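Local coordinates for sensor protein (Thermotoga maritima, PDB 3A0S) that probably autophosphorylates on histidine using ATP, as the two-component sensor kinase ThkA, of which this chain is the PAS domain, at residues I5-K10 / G89-I94; D11-E16 / G34-D39; S48-V53 / I74-F79; E55-V60 / P78-K83. One frame throughout, in Å; residues are numbered along the deposited sequence.

Contact 1 (I5-K10 / G89-I94); sequences IITLSK and GVIITI
Ile6 and Ile92 face each other as a hydrogen-bonded pair in the antiparallel ladder formed by the first and last strands of the PAS sheet. Ile92 N reaches Ile6 O at 2.7 Å with the donor nearly in line with the carbonyl, and Ile6 N returns a bond to Ile92 O at 2.9 Å in the carbonyl plane. Leu8 and Val90 repeat the exchange one pair further on. The face bearing Ile6, Leu8, Val90, Ile92 and Ile94 is the buried one. Here Ile92 CG1 sits beside its backbone N (chi1 -52°) and sends CD1 toward the neighbouring strand, to lie 3.9 Å from Leu8 CD1, while the methyl ends Ile6 CD1 and Ile94 CD1 meet at 4.4 Å. At Gly89 the backbones also come close, its CA 3.1 Å from Leu8 O in a C-H...O contact.

The other face is more open to solvent, with Ile5 and Ile91 partly exposed and Thr7 buried. Ile5 and Ile91 run side by side, with CG2 to CG2 at 4.2 Å; Thr7 CG2 lies 4.0 Å from Ile91 CG1, while Thr7 OG1 turns to Glu16. Lys10, exposed just past the strand, leads away to a salt bridge with Glu88. On the inner face, helix 44-56 covers Leu8 through Ala50 and Ile92 through Ile46, and strands 14-17 and 70-80 flank the pair within the sheet.

Contact 2 (D11-E16 / G34-D39); sequences DGRITE and GRRLKD
Gly12 O receives Leu37 N at 3.1 Å, the donor lying almost straight ahead of the carbonyl, and a water donates to the same oxygen and accepts from Lys38 N. Ile14 N binds Arg35 O at 2.8 Å and Gly34 N binds Ile14 O at 2.8 Å; these bonds hold the loop before helix 44-56 against the start of edge strand 14-17 of the PAS sheet, with one bridged pair, Arg13 and Arg36. Beside these backbone bonds, the methyls Ile14 CD1 and Leu37 CD1 meet at 4.0 Å, their side chains crossing at about a right angle.

Arg13, extended from CG to NE, brings NH1 to Gly34 O at 3.2 Å, the oxygen near the guanidinium plane. Arg36 places its guanidinium partly over a face of Arg13's, the planes 39° apart and the overlap off-centre. Asp39 OD2 lies at the Arg36 edge, in plane, as a salt bridge that may help hold it there. Farther out, Ser9 OG accepts from Asp11 N and Arg13 N, fixing the turn that presents Gly12.

In this one of two Arg36 conformers, Arg13 NH2 and Arg36 NH2 approach as like charges at 3.5 Å, a doubtful detail whose cost Gly34 O and Asp39 would probably offset.

Contact 3 (S48-V53 / I74-F79); sequences SVAESV and IRFSPF
Val49 O accepts Val53 N at 2.9 Å, a helical bond that sets these two valines one turn apart, both facing Phe76. Helix 44-56, to which they belong, packs on one face of the antiparallel PAS sheet; segments 48-53 and 74-79 cross at -40°, their axes 8.5 Å apart. The junction is apolar: apolar side chains meet between helix and sheet.

Phe76 carries most of it. Its CG lies beside the backbone N and anti to the carbonyl carbon (chi1 -59°), which raises the ring toward the helix. Val49 drops CG1 onto one ring face, 3.7 Å from the centroid and 15° off the normal, a CH-pi contact shifted toward the CZ side. Ala50, small enough for the helix backbone itself to come close, sets its CB 4.0 Å from CD2 of Phe76, and its backbone N comes near CE2 at a slant.

Val53 works with both methyls. CG2 rests against the base of the aromatic side chain, 3.7 Å from Phe76 CB, whereas CG1, anti to the backbone N, turns to the proline two residues along the strand. Ile46 of the same helix and Leu62 of the adjoining strand also pack on Phe76, so the ring is buried from several directions. At the far end of the contact, Val53 CG1 stands 3.6 Å from Pro78 CD.

Contact 4 (E55-V60 / P78-K83); sequences ENKEPV and PFRNAK
The Arg80 guanidinium meets Lys57 at its edge: the aliphatic Lys57 CD approaches near the guanidinium plane, 4.2 Å from Arg80 NH2. The arginine chain is extended from CG to NE and carries the group back toward the helix end, while NH1 on the same guanidinium is hydrogen-bonded to Gln85 O. Lys57 NZ stands 4.6 Å from Arg80 NH2, a like-charge approach that solvent probably screens at this surface.

The pyrrolidine ring of Pro78 makes the closer contact, pointing into the bend of 57-59. Its CG touches main chain rather than side chain, lying 3.9 Å from both Lys57 C and Glu58 N. CD of the same ring sits 3.7 Å from Pro59 N, and Pro59 CB adds an apolar approach to Pro78 CD at 4.1 Å.

That bend is the exit from helix 44-56. Lys57 takes a positive phi (54°) and closes a Schellman motif, with two bonds reaching back into the last helical turn; the chain then swings through Glu58 and Pro59 into strand 60-67 of the PAS sheet. Val60 and Phe76 exchange backbone bonds between that strand and strand 70-80. Pro59 and Pro78, just beyond, have no N-H to offer as a donor, and the two segments meet there by van der Waals contact, ring against main chain and ring.

All four contacts belong to one PAS domain and reach its five-stranded antiparallel sheet. Contact 1 joins the chain's first and last strands, so the other three fall within the stretch it spans: contact 2 closes first, then contacts 3 and 4, which both pair helix 44-56 or its exit with strand 70-80 and share Pro78 and Phe79. Contact 1 is central, its centre about 9 Å from that of contact 2, 7 Å from contact 3 and 10 Å from contact 4. Contacts 2 and 4 lie about 16 Å apart and do not touch. Lys38 and Glu51 form a long, weak ion pair between contacts 2 and 3. The layout brings the chain's two ends together in neighbouring strands.

Contact 1 (I5-K10 / G89-I94)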
loop_
_atom_site.group_PDB
_atom_site.type_symbol
_atom_site.label_atom_id
_atom_site.label_comp_id
_atom_site.label_asym_id
_atom_site.label_seq_id
_atom_site.Cartn_x
_atom_site.Cartn_y
_atom_site.Cartn_z
ATOM N N ILE A 5 4.227 -1.640 5.854
ATOM C CA ILE A 5 2.786 -1.449 5.674
ATOM C C ILE A 5 2.552 -0.042 5.139
ATOM O O ILE A 5 3.021 0.951 5.738
ATOM C CB ILE A 5 2.016 -1.593 6.982
ATOM C CG1 ILE A 5 2.103 -3.048 7.423
ATOM C CG2 ILE A 5 0.545 -1.140 6.840
ATOM C CD1 ILE A 5 1.613 -3.359 8.871
ATOM N N ILE A 6 1.789 0.033 4.041
ATOM C CA ILE A 6 1.275 1.274 3.515
ATOM C C ILE A 6 -0.233 1.083 3.421
ATOM O O ILE A 6 -0.708 0.134 2.775
ATOM C CB ILE A 6 1.820 1.484 2.109
ATOM C CG1 ILE A 6 3.363 1.488 2.069
ATOM C CG2 ILE A 6 1.273 2.812 1.510
ATOM C CD1 ILE A 6 3.954 1.494 0.648
ATOM N N THR A 7 -0.993 1.941 4.095
ATOM C CA THR A 7 -2.446 1.853 3.989
ATOM C C THR A 7 -2.942 3.055 3.206
ATOM O O THR A 7 -2.449 4.195 3.430
ATOM C CB THR A 7 -3.105 1.884 5.380
ATOM O OG1 THR A 7 -2.570 0.805 6.128
ATOM C CG2 THR A 7 -4.621 1.684 5.292
ATOM N N LEU A 8 -3.872 2.798 2.292
ATOM C CA LEU A 8 -4.428 3.849 1.420
ATOM C C LEU A 8 -5.909 4.011 1.719
ATOM O O LEU A 8 -6.595 3.035 2.015
ATOM C CB LEU A 8 -4.329 3.450 -0.048
ATOM C CG LEU A 8 -2.924 3.158 -0.548
ATOM C CD1 LEU A 8 -2.981 2.953 -2.024
ATOM C CD2 LEU A 8 -1.948 4.307 -0.270
ATOM N N SER A 9 -6.386 5.244 1.645
ATOM C CA SER A 9 -7.813 5.539 1.738
ATOM C C SER A 9 -8.481 5.173 0.418
ATOM O O SER A 9 -7.825 4.855 -0.569
ATOM C CB SER A 9 -8.035 7.012 2.050
ATOM O OG SER A 9 -7.752 7.816 0.910
ATOM N N LYS A 10 -9.814 5.308 0.382
ATOM C CA LYS A 10 -10.566 5.035 -0.853
ATOM C C LYS A 10 -10.287 6.069 -1.943
ATOM O O LYS A 10 -10.620 5.876 -3.113
ATOM C CB LYS A 10 -12.068 4.945 -0.564
ATOM C CG LYS A 10 -12.687 6.199 -0.006
ATOM C CD LYS A 10 -14.231 6.064 0.010
ATOM C CE LYS A 10 -14.747 5.590 1.302
ATOM N NZ LYS A 10 -16.011 6.302 1.770
ATOM N N GLY A 89 -10.654 1.570 1.909
ATOM C CA GLY A 89 -9.309 1.674 1.344
ATOM C C GLY A 89 -8.681 0.318 1.186
ATOM O O GLY A 89 -9.372 -0.685 1.103
ATOM N N VAL A 90 -7.352 0.311 1.087
ATOM C CA VAL A 90 -6.580 -0.904 0.795
ATOM C C VAL A 90 -5.308 -0.876 1.661
ATOM O O VAL A 90 -4.595 0.132 1.672
ATOM C CB VAL A 90 -6.201 -0.944 -0.699
ATOM C CG1 VAL A 90 -5.251 -2.117 -0.980
ATOM C CG2 VAL A 90 -7.446 -1.025 -1.607
ATOM N N ILE A 91 -5.044 -1.971 2.360
ATOM C CA ILE A 91 -3.807 -2.170 3.119
ATOM C C ILE A 91 -2.824 -2.926 2.221
ATOM O O ILE A 91 -3.152 -3.946 1.600
ATOM C CB ILE A 91 -4.053 -2.968 4.403
ATOM C CG1 ILE A 91 -5.071 -2.251 5.293
ATOM C CG2 ILE A 91 -2.717 -3.153 5.145
ATOM C CD1 ILE A 91 -5.843 -3.188 6.245
ATOM N N ILE A 92 -1.618 -2.366 2.103
ATOM C CA ILE A 92 -0.553 -2.967 1.319
ATOM C C ILE A 92 0.553 -3.429 2.279
ATOM O O ILE A 92 1.063 -2.647 3.081
ATOM C CB ILE A 92 -0.017 -1.956 0.291
ATOM C CG1 ILE A 92 -1.183 -1.381 -0.528
ATOM C CG2 ILE A 92 1.033 -2.624 -0.603
ATOM C CD1 ILE A 92 -0.710 -0.218 -1.436
ATOM N N THR A 93 0.890 -4.715 2.201
ATOM C CA THR A 93 1.895 -5.312 3.091
ATOM C C THR A 93 2.988 -5.891 2.217
ATOM O O THR A 93 2.691 -6.727 1.353
ATOM C CB THR A 93 1.277 -6.460 3.961
ATOM O OG1 THR A 93 0.118 -5.953 4.610
ATOM C CG2 THR A 93 2.282 -6.927 5.053
ATOM N N ILE A 94 4.225 -5.477 2.481
ATOM C CA ILE A 94 5.390 -5.840 1.654
ATOM C C ILE A 94 6.367 -6.626 2.515
ATOM O O ILE A 94 6.783 -6.165 3.595
ATOM C CB ILE A 94 6.086 -4.587 1.062
ATOM C CG1 ILE A 94 5.057 -3.821 0.234
ATOM C CG2 ILE A 94 7.287 -5.007 0.198
ATOM C CD1 ILE A 94 5.513 -2.519 -0.288
#

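Contact 2 (D11-E16 / G34-D39)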
loop_
_atom_site.group_PDB
_atom_site.type_symbol
_atom_site.label_atom_id
_atom_site.label_comp_id
_atom_site.label_asym_id
_atom_site.label_seq_id
_atom_site.Cartn_x
_atom_site.Cartn_y
_atom_site.Cartn_z
ATOM N N ASP A 11 -9.619 7.158 -1.569
ATOM C CA ASP A 11 -9.140 8.101 -2.566
ATOM C C ASP A 11 -7.681 7.952 -2.936
ATOM O O ASP A 11 -7.147 8.797 -3.662
ATOM C CB ASP A 11 -9.428 9.522 -2.112
ATOM C CG ASP A 11 -10.897 9.743 -1.887
ATOM O OD1 ASP A 11 -11.673 9.672 -2.856
ATOM O OD2 ASP A 11 -11.276 9.932 -0.744
ATOM N N GLY A 12 -7.035 6.909 -2.443
ATOM C CA GLY A 12 -5.644 6.650 -2.786
ATOM C C GLY A 12 -4.633 7.349 -1.904
ATOM O O GLY A 12 -3.432 7.340 -2.236
ATOM N N ARG A 13 -5.072 7.970 -0.815
ATOM C CA ARG A 13 -4.191 8.723 0.087
ATOM C C ARG A 13 -3.572 7.851 1.142
ATOM O O ARG A 13 -4.227 7.001 1.742
ATOM C CB ARG A 13 -4.964 9.830 0.801
ATOM C CG ARG A 13 -5.624 10.711 -0.214
ATOM C CD ARG A 13 -5.938 12.040 0.287
ATOM N NE ARG A 13 -6.449 12.825 -0.851
ATOM C CZ ARG A 13 -5.737 13.594 -1.668
ATOM N NH1 ARG A 13 -4.409 13.754 -1.524
ATOM N NH2 ARG A 13 -6.370 14.250 -2.647
ATOM N N ILE A 14 -2.321 8.161 1.445
ATOM C CA ILE A 14 -1.600 7.369 2.424
ATOM C C ILE A 14 -2.106 7.744 3.820
ATOM O O ILE A 14 -1.963 8.889 4.297
ATOM C CB ILE A 14 -0.067 7.583 2.319
ATOM C CG1 ILE A 14 0.449 7.025 1.015
ATOM C CG2 ILE A 14 0.670 6.918 3.477
ATOM C CD1 ILE A 14 1.817 7.619 0.646
ATOM N N THR A 15 -2.667 6.748 4.514
ATOM C CA THR A 15 -3.164 6.973 5.867
ATOM C C THR A 15 -2.338 6.264 6.906
ATOM O O THR A 15 -2.437 6.601 8.095
ATOM C CB THR A 15 -4.627 6.555 6.032
ATOM O OG1 THR A 15 -4.719 5.153 5.751
ATOM C CG2 THR A 15 -5.516 7.354 5.088
ATOM N N GLU A 16 -1.531 5.286 6.493
ATOM C CA GLU A 16 -0.572 4.608 7.387
ATOM C C GLU A 16 0.731 4.347 6.632
ATOM O O GLU A 16 0.681 4.032 5.451
ATOM C CB GLU A 16 -1.151 3.278 7.964
ATOM C CG GLU A 16 -2.488 3.422 8.745
ATOM C CD GLU A 16 -3.007 2.124 9.374
ATOM O OE1 GLU A 16 -2.972 1.033 8.755
ATOM O OE2 GLU A 16 -3.459 2.234 10.529
ATOM N N GLY A 34 -1.052 11.514 3.914
ATOM C CA GLY A 34 -2.003 12.380 3.267
ATOM C C GLY A 34 -1.840 12.485 1.766
ATOM O O GLY A 34 -2.733 12.974 1.088
ATOM N N ARG A 35 -0.718 12.030 1.236
ATOM C CA ARG A 35 -0.451 12.179 -0.199
ATOM C C ARG A 35 -0.954 10.970 -0.978
ATOM O O ARG A 35 -1.078 9.859 -0.414
ATOM C CB ARG A 35 1.037 12.377 -0.445
ATOM C CG ARG A 35 1.604 13.528 0.364
ATOM C CD ARG A 35 3.077 13.703 0.128
ATOM N NE ARG A 35 3.629 14.806 0.928
ATOM C CZ ARG A 35 3.671 16.061 0.515
ATOM N NH1 ARG A 35 3.189 16.392 -0.693
ATOM N NH2 ARG A 35 4.218 17.006 1.284
ATOM N N ARG A 36 -1.230 11.187 -2.263
ATOM C CA ARG A 36 -1.577 10.039 -3.083
ATOM C C ARG A 36 -0.373 9.183 -3.353
ATOM O O ARG A 36 0.639 9.677 -3.817
ATOM C CB ARG A 36 -2.427 10.358 -4.290
ATOM C CG ARG A 36 -3.859 10.083 -3.903
ATOM C CD ARG A 36 -4.642 9.852 -5.071
ATOM N NE ARG A 36 -5.435 11.051 -5.329
ATOM C CZ ARG A 36 -4.989 12.231 -5.752
ATOM N NH1 ARG A 36 -3.710 12.448 -5.985
ATOM N NH2 ARG A 36 -5.855 13.223 -5.924
ATOM N N LEU A 37 -0.474 7.888 -3.073
ATOM C CA LEU A 37 0.645 6.983 -3.318
ATOM C C LEU A 37 1.121 7.055 -4.754
ATOM O O LEU A 37 2.331 7.016 -5.006
ATOM C CB LEU A 37 0.265 5.516 -2.990
ATOM C CG LEU A 37 1.443 4.542 -3.119
ATOM C CD1 LEU A 37 2.531 4.827 -2.077
ATOM C CD2 LEU A 37 0.972 3.107 -2.911
ATOM N N LYS A 38 0.171 7.158 -5.671
ATOM C CA LYS A 38 0.495 7.112 -7.086
ATOM C C LYS A 38 1.300 8.336 -7.512
ATOM O O LYS A 38 1.875 8.332 -8.619
ATOM C CB LYS A 38 -0.768 6.939 -7.943
ATOM C CG LYS A 38 -1.770 8.045 -7.872
ATOM C CD LYS A 38 -2.973 7.819 -8.815
ATOM C CE LYS A 38 -4.026 8.904 -8.607
ATOM N NZ LYS A 38 -5.309 8.679 -9.356
ATOM N N ASP A 39 1.335 9.380 -6.669
ATOM C CA ASP A 39 2.151 10.579 -6.979
ATOM C C ASP A 39 3.608 10.374 -6.653
ATOM O O ASP A 39 4.456 11.179 -7.045
ATOM C CB ASP A 39 1.683 11.827 -6.225
ATOM C CG ASP A 39 0.410 12.427 -6.767
ATOM O OD1 ASP A 39 0.029 12.190 -7.932
ATOM O OD2 ASP A 39 -0.226 13.195 -6.001
HETATM O O HOH W 1 -2.544 6.691 -4.953
#

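Contact 3 (S48-V53 / I74-F79)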
loop_
_atom_site.group_PDB
_atom_site.type_symbol
_atom_site.label_atom_id
_atom_site.label_comp_id
_atom_site.label_asym_id
_atom_site.label_seq_id
_atom_site.Cartn_x
_atom_site.Cartn_y
_atom_site.Cartn_z
ATOM N N SER A 48 -1.556 1.760 -8.838
ATOM C CA SER A 48 -2.521 1.282 -9.829
ATOM C C SER A 48 -3.115 -0.088 -9.479
ATOM O O SER A 48 -4.333 -0.263 -9.585
ATOM C CB SER A 48 -1.865 1.245 -11.219
ATOM O OG SER A 48 -2.819 1.041 -12.242
ATOM N N VAL A 49 -2.288 -1.032 -9.006
ATOM C CA VAL A 49 -2.796 -2.332 -8.571
ATOM C C VAL A 49 -3.773 -2.156 -7.384
ATOM O O VAL A 49 -4.820 -2.803 -7.324
ATOM C CB VAL A 49 -1.662 -3.317 -8.185
ATOM C CG1 VAL A 49 -2.227 -4.612 -7.603
ATOM C CG2 VAL A 49 -0.797 -3.631 -9.416
ATOM N N ALA A 50 -3.447 -1.255 -6.453
ATOM C CA ALA A 50 -4.333 -1.031 -5.298
ATOM C C ALA A 50 -5.695 -0.517 -5.770
ATOM O O ALA A 50 -6.727 -0.891 -5.219
ATOM C CB ALA A 50 -3.675 -0.028 -4.317
ATOM N N GLU A 51 -5.697 0.349 -6.786
ATOM C CA GLU A 51 -6.960 0.866 -7.363
ATOM C C GLU A 51 -7.793 -0.270 -7.915
ATOM O O GLU A 51 -9.001 -0.330 -7.710
ATOM C CB GLU A 51 -6.696 1.865 -8.506
ATOM C CG GLU A 51 -6.040 3.161 -8.084
ATOM C CD GLU A 51 -5.913 4.209 -9.213
ATOM O OE1 GLU A 51 -5.817 3.845 -10.388
ATOM O OE2 GLU A 51 -5.896 5.420 -8.889
ATOM N N SER A 52 -7.146 -1.153 -8.662
ATOM C CA SER A 52 -7.830 -2.307 -9.221
ATOM C C SER A 52 -8.400 -3.250 -8.154
ATOM O O SER A 52 -9.541 -3.720 -8.262
ATOM C CB SER A 52 -6.890 -3.060 -10.167
ATOM O OG SER A 52 -7.575 -4.105 -10.813
ATOM N N VAL A 53 -7.614 -3.507 -7.107
ATOM C CA VAL A 53 -8.049 -4.312 -5.969
ATOM C C VAL A 53 -9.271 -3.698 -5.276
ATOM O O VAL A 53 -10.224 -4.391 -4.928
ATOM C CB VAL A 53 -6.873 -4.450 -4.956
ATOM C CG1 VAL A 53 -7.364 -4.950 -3.602
ATOM C CG2 VAL A 53 -5.777 -5.342 -5.551
ATOM N N ILE A 74 3.944 -8.908 -2.150
ATOM C CA ILE A 74 3.093 -7.761 -1.841
ATOM C C ILE A 74 1.638 -8.221 -1.746
ATOM O O ILE A 74 1.113 -8.853 -2.668
ATOM C CB ILE A 74 3.253 -6.621 -2.866
ATOM C CG1 ILE A 74 4.729 -6.231 -3.028
ATOM C CG2 ILE A 74 2.394 -5.406 -2.479
ATOM C CD1 ILE A 74 4.982 -5.038 -3.946
ATOM N N ARG A 75 0.978 -7.919 -0.627
ATOM C CA ARG A 75 -0.443 -8.246 -0.502
ATOM C C ARG A 75 -1.214 -6.946 -0.494
ATOM O O ARG A 75 -0.796 -5.968 0.120
ATOM C CB ARG A 75 -0.716 -9.002 0.803
ATOM C CG ARG A 75 -2.191 -9.390 1.035
ATOM C CD ARG A 75 -2.344 -10.296 2.261
ATOM N NE ARG A 75 -1.937 -9.622 3.498
ATOM C CZ ARG A 75 -1.201 -10.178 4.459
ATOM N NH1 ARG A 75 -0.777 -11.430 4.351
ATOM N NH2 ARG A 75 -0.896 -9.485 5.546
ATOM N N PHE A 76 -2.348 -6.951 -1.182
ATOM C CA PHE A 76 -3.275 -5.828 -1.213
ATOM C C PHE A 76 -4.602 -6.298 -0.657
ATOM O O PHE A 76 -5.236 -7.217 -1.210
ATOM C CB PHE A 76 -3.502 -5.378 -2.651
ATOM C CG PHE A 76 -2.265 -4.950 -3.381
ATOM C CD1 PHE A 76 -1.374 -5.872 -3.927
ATOM C CD2 PHE A 76 -2.023 -3.610 -3.562
ATOM C CE1 PHE A 76 -0.253 -5.436 -4.639
ATOM C CE2 PHE A 76 -0.919 -3.167 -4.255
ATOM C CZ PHE A 76 -0.038 -4.062 -4.810
ATOM N N SER A 77 -5.045 -5.650 0.412
ATOM C CA SER A 77 -6.267 -6.075 1.095
ATOM C C SER A 77 -7.265 -4.926 1.234
ATOM O O SER A 77 -7.054 -4.039 2.045
ATOM C CB SER A 77 -5.912 -6.548 2.500
ATOM O OG SER A 77 -4.898 -7.559 2.473
ATOM N N PRO A 78 -8.395 -4.990 0.499
ATOM C CA PRO A 78 -9.442 -3.965 0.685
ATOM C C PRO A 78 -10.046 -4.129 2.078
ATOM O O PRO A 78 -10.105 -5.248 2.609
ATOM C CB PRO A 78 -10.456 -4.283 -0.410
ATOM C CG PRO A 78 -10.234 -5.719 -0.710
ATOM C CD PRO A 78 -8.809 -6.046 -0.443
ATOM N N PHE A 79 -10.470 -3.036 2.698
ATOM C CA PHE A 79 -11.139 -3.174 4.001
ATOM C C PHE A 79 -12.328 -2.231 4.095
ATOM O O PHE A 79 -12.394 -1.255 3.345
ATOM C CB PHE A 79 -10.156 -2.896 5.143
ATOM C CG PHE A 79 -9.625 -1.472 5.153
ATOM C CD1 PHE A 79 -8.501 -1.129 4.409
ATOM C CD2 PHE A 79 -10.260 -0.473 5.902
ATOM C CE1 PHE A 79 -8.025 0.187 4.405
ATOM C CE2 PHE A 79 -9.784 0.833 5.915
ATOM C CZ PHE A 79 -8.667 1.156 5.164
#

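Contact 4 (E55-V60 / P78-K83)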
loop_
_atom_site.group_PDB
_atom_site.type_symbol
_atom_site.label_atom_id
_atom_site.label_comp_id
_atom_site.label_asym_id
_atom_site.label_seq_id
_atom_site.Cartn_x
_atom_site.Cartn_y
_atom_site.Cartn_z
ATOM N N GLU A 55 -11.525 -1.529 -6.580
ATOM C CA GLU A 55 -12.679 -1.643 -7.495
ATOM C C GLU A 55 -13.256 -3.055 -7.587
ATOM O O GLU A 55 -14.471 -3.234 -7.763
ATOM C CB GLU A 55 -12.273 -1.200 -8.892
ATOM C CG GLU A 55 -12.069 0.292 -9.051
ATOM C CD GLU A 55 -11.878 0.682 -10.512
ATOM O OE1 GLU A 55 -12.532 0.066 -11.384
ATOM O OE2 GLU A 55 -11.068 1.595 -10.796
ATOM N N ASN A 56 -12.398 -4.064 -7.501
ATOM C CA ASN A 56 -12.859 -5.444 -7.564
ATOM C C ASN A 56 -13.239 -6.057 -6.206
ATOM O O ASN A 56 -13.742 -7.180 -6.147
ATOM C CB ASN A 56 -11.837 -6.304 -8.330
ATOM C CG ASN A 56 -11.785 -5.950 -9.808
ATOM O OD1 ASN A 56 -12.779 -6.095 -10.528
ATOM N ND2 ASN A 56 -10.635 -5.475 -10.265
ATOM N N LYS A 57 -13.017 -5.306 -5.122
ATOM C CA LYS A 57 -13.360 -5.732 -3.750
ATOM C C LYS A 57 -12.760 -7.085 -3.354
ATOM O O LYS A 57 -13.330 -7.794 -2.520
ATOM C CB LYS A 57 -14.885 -5.832 -3.546
ATOM C CG LYS A 57 -15.730 -4.835 -4.276
ATOM C CD LYS A 57 -17.187 -5.108 -3.898
ATOM C CE LYS A 57 -18.131 -4.391 -4.794
ATOM N NZ LYS A 57 -19.525 -4.467 -4.251
ATOM N N GLU A 58 -11.636 -7.448 -3.966
ATOM C CA GLU A 58 -10.989 -8.735 -3.694
ATOM C C GLU A 58 -9.495 -8.542 -3.422
ATOM O O GLU A 58 -8.842 -7.800 -4.149
ATOM C CB GLU A 58 -11.198 -9.717 -4.852
ATOM C CG GLU A 58 -12.461 -10.575 -4.734
ATOM C CD GLU A 58 -12.401 -11.576 -3.586
ATOM O OE1 GLU A 58 -11.557 -12.502 -3.632
ATOM O OE2 GLU A 58 -13.211 -11.441 -2.642
ATOM N N PRO A 59 -8.956 -9.228 -2.396
ATOM C CA PRO A 59 -7.522 -9.114 -2.178
ATOM C C PRO A 59 -6.686 -9.772 -3.273
ATOM O O PRO A 59 -7.170 -10.660 -3.996
ATOM C CB PRO A 59 -7.312 -9.799 -0.826
ATOM C CG PRO A 59 -8.441 -10.784 -0.735
ATOM C CD PRO A 59 -9.597 -10.085 -1.381
ATOM N N VAL A 60 -5.450 -9.306 -3.400
ATOM C CA VAL A 60 -4.514 -9.793 -4.396
ATOM C C VAL A 60 -3.172 -10.012 -3.700
ATOM O O VAL A 60 -2.701 -9.169 -2.945
ATOM C CB VAL A 60 -4.342 -8.782 -5.556
ATOM C CG1 VAL A 60 -3.084 -9.056 -6.352
ATOM C CG2 VAL A 60 -5.568 -8.791 -6.468
ATOM N N PRO A 78 -8.395 -4.990 0.499
ATOM C CA PRO A 78 -9.442 -3.965 0.685
ATOM C C PRO A 78 -10.046 -4.129 2.078
ATOM O O PRO A 78 -10.105 -5.248 2.609
ATOM C CB PRO A 78 -10.456 -4.283 -0.410
ATOM C CG PRO A 78 -10.234 -5.719 -0.710
ATOM C CD PRO A 78 -8.809 -6.046 -0.443
ATOM N N PHE A 79 -10.470 -3.036 2.698
ATOM C CA PHE A 79 -11.139 -3.174 4.001
ATOM C C PHE A 79 -12.328 -2.231 4.095
ATOM O O PHE A 79 -12.394 -1.255 3.345
ATOM C CB PHE A 79 -10.156 -2.896 5.143
ATOM C CG PHE A 79 -9.625 -1.472 5.153
ATOM C CD1 PHE A 79 -8.501 -1.129 4.409
ATOM C CD2 PHE A 79 -10.260 -0.473 5.902
ATOM C CE1 PHE A 79 -8.025 0.187 4.405
ATOM C CE2 PHE A 79 -9.784 0.833 5.915
ATOM C CZ PHE A 79 -8.667 1.156 5.164
ATOM N N ARG A 80 -13.262 -2.583 4.982
ATOM C CA ARG A 80 -14.430 -1.750 5.272
ATOM C C ARG A 80 -14.333 -1.152 6.661
ATOM O O ARG A 80 -13.708 -1.717 7.551
ATOM C CB ARG A 80 -15.723 -2.568 5.168
ATOM C CG ARG A 80 -16.057 -3.026 3.765
ATOM C CD ARG A 80 -17.369 -3.816 3.687
ATOM N NE ARG A 80 -17.528 -4.305 2.316
ATOM C CZ ARG A 80 -18.143 -3.646 1.336
ATOM N NH1 ARG A 80 -18.747 -2.483 1.537
ATOM N NH2 ARG A 80 -18.162 -4.188 0.130
ATOM N N ASN A 81 -14.987 -0.014 6.858
ATOM C CA ASN A 81 -15.192 0.514 8.198
ATOM C C ASN A 81 -16.291 -0.293 8.888
ATOM O O ASN A 81 -17.334 -0.523 8.303
ATOM C CB ASN A 81 -15.555 1.998 8.122
ATOM C CG ASN A 81 -15.828 2.601 9.482
ATOM O OD1 ASN A 81 -16.906 2.426 10.045
ATOM N ND2 ASN A 81 -14.853 3.345 10.003
ATOM N N ALA A 82 -16.085 -0.712 10.138
ATOM C CA ALA A 82 -17.053 -1.585 10.805
ATOM C C ALA A 82 -18.358 -0.872 11.140
ATOM O O ALA A 82 -19.412 -1.490 11.141
ATOM C CB ALA A 82 -16.443 -2.212 12.070
ATOM N N LYS A 83 -18.271 0.427 11.399
ATOM C CA LYS A 83 -19.416 1.233 11.783
ATOM C C LYS A 83 -20.280 1.652 10.593
ATOM O O LYS A 83 -21.505 1.670 10.697
ATOM C CB LYS A 83 -18.946 2.476 12.544
ATOM C CG LYS A 83 -18.349 2.191 13.926
ATOM C CD LYS A 83 -19.411 1.693 14.930
ATOM C CE LYS A 83 -20.314 2.817 15.451
ATOM N NZ LYS A 83 -19.620 3.688 16.452
#